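Local coordinates for Card1 endonuclease domain-containing protein (Vibrio cholerae, PDB 1XMX), which is of unknown function but carries a Card1-like endonuclease domain of the PDDEXK clan and probably binds nucleic acid, at residues A195-C198 and R199-K203. Sequence-based numbering, arbitrary orientation.
Sequences ATTC and RKEQK
Arg-199 folds back beside Thr-196 on the last turns of helix 181-201, which ends at Glu-201 in a Schellman motif. The evidence for that ending is the positive phi of Gln-202 (60°), the first residue to leave helical geometry, together with two backbone bonds returning into the final turn. Lys-203 N reaches Cys-198 O at 3.0 Å, five residues back, with an N-H...O angle of 161°. Gln-202 N bonds to Arg-199 O, three residues back, at 3.2 Å. Before them, Lys-200 N still makes a regular, nearly straight helical bond to Thr-196 O.

Followed outward, the arginine chain starts with CB packed against Thr-196 O at 3.5 Å. CG stands anti to the backbone N, CD continues the extended line, and a turn at chi3 (57°) brings the guanidinium back along the threonine side chain. There NH2 lies 3.4 Å from Thr-196 CG2, an oblique approach, while NH1 is nearer to Thr-196 OG1 than to its methyl. That hydroxyl is hydrogen-bonded within its own helix to Asn-192 O, and also to Asn-250 OD1 of helix 243-266, the helix that also touches Ala-195, Cys-198 and Arg-199.

Lys-200 uses the same methyl differently. Its chain is extended beyond CG, and CE runs alongside Thr-196 CG2 at 3.7 Å, so aliphatic carbon and a guanidinium nitrogen both contact one methyl group. Cys-198 is buried and its side chain touches Val-206 of strand 205-207, as does that of Thr-197; through these residues the helix end packs on the small three-stranded antiparallel sheet. Beyond the Schellman turn, the Lys-203 side chain doubles back to the final helical residue, whose modelled side-chain position is less certain, and NZ forms a salt bridge with Glu-201 OE2 at 2.8 Å.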
# COMPACT_ATOMS: atom_id res chain seq x y z
N ALA A 195 -8.45 23.27 17.18
CA ALA A 195 -9.27 22.19 16.58
C ALA A 195 -9.55 21.05 17.57
O ALA A 195 -10.64 20.53 17.63
CB ALA A 195 -8.62 21.66 15.30
N THR A 196 -8.55 20.68 18.37
CA THR A 196 -8.69 19.63 19.35
C THR A 196 -9.69 19.98 20.47
O THR A 196 -10.45 19.11 20.92
CB THR A 196 -7.34 19.28 19.94
OG1 THR A 196 -6.52 18.74 18.89
CG2 THR A 196 -7.47 18.26 21.06
N THR A 197 -9.67 21.24 20.91
CA THR A 197 -10.68 21.74 21.87
C THR A 197 -12.12 21.59 21.34
O THR A 197 -13.02 21.15 22.09
CB THR A 197 -10.38 23.20 22.23
OG1 THR A 197 -9.16 23.24 22.97
CG2 THR A 197 -11.46 23.80 23.14
N CYS A 198 -12.32 21.93 20.06
CA CYS A 198 -13.61 21.76 19.39
C CYS A 198 -13.97 20.28 19.37
O CYS A 198 -15.09 19.95 19.71
CB CYS A 198 -13.58 22.26 17.93
SG CYS A 198 -13.26 24.00 17.74
N ARG A 199 -13.05 19.42 18.92
CA ARG A 199 -13.28 17.98 18.94
C ARG A 199 -13.73 17.46 20.31
O ARG A 199 -14.73 16.76 20.40
CB ARG A 199 -12.06 17.19 18.47
CG ARG A 199 -12.48 15.75 18.15
CD ARG A 199 -11.33 14.81 17.79
NE ARG A 199 -10.33 14.74 18.85
CZ ARG A 199 -9.14 15.33 18.80
NH1 ARG A 199 -8.78 16.07 17.74
NH2 ARG A 199 -8.31 15.20 19.82
N LYS A 200 -12.96 17.77 21.35
CA LYS A 200 -13.28 17.30 22.70
C LYS A 200 -14.59 17.87 23.24
O LYS A 200 -15.24 17.23 24.06
CB LYS A 200 -12.16 17.63 23.68
CG LYS A 200 -10.87 16.89 23.36
CD LYS A 200 -9.76 17.22 24.33
CE LYS A 200 -8.57 16.31 24.04
NZ LYS A 200 -7.61 16.46 25.15
N GLU A 201 -14.98 19.05 22.78
CA GLU A 201 -16.19 19.69 23.27
C GLU A 201 -17.39 19.34 22.42
O GLU A 201 -18.53 19.66 22.81
CB GLU A 201 -15.99 21.17 23.22
CG GLU A 201 -14.76 21.55 23.90
CD GLU A 201 -15.06 22.16 25.19
OE1 GLU A 201 -15.52 21.42 26.08
OE2 GLU A 201 -14.87 23.40 25.28
N GLN A 202 -17.11 18.67 21.30
CA GLN A 202 -18.08 18.33 20.27
C GLN A 202 -18.76 19.52 19.65
O GLN A 202 -19.95 19.51 19.42
CB GLN A 202 -19.09 17.29 20.77
CG GLN A 202 -18.43 16.05 21.26
CD GLN A 202 -19.42 15.03 21.66
OE1 GLN A 202 -20.63 15.17 21.39
NE2 GLN A 202 -18.94 13.98 22.32
N LYS A 203 -17.99 20.55 19.37
CA LYS A 203 -18.54 21.72 18.71
C LYS A 203 -17.62 22.22 17.61
O LYS A 203 -16.51 21.64 17.32
CB LYS A 203 -18.90 22.82 19.73
CG LYS A 203 -17.79 23.30 20.63
CD LYS A 203 -18.46 24.03 21.81
CE LYS A 203 -17.55 25.03 22.47
NZ LYS A 203 -16.42 24.32 23.14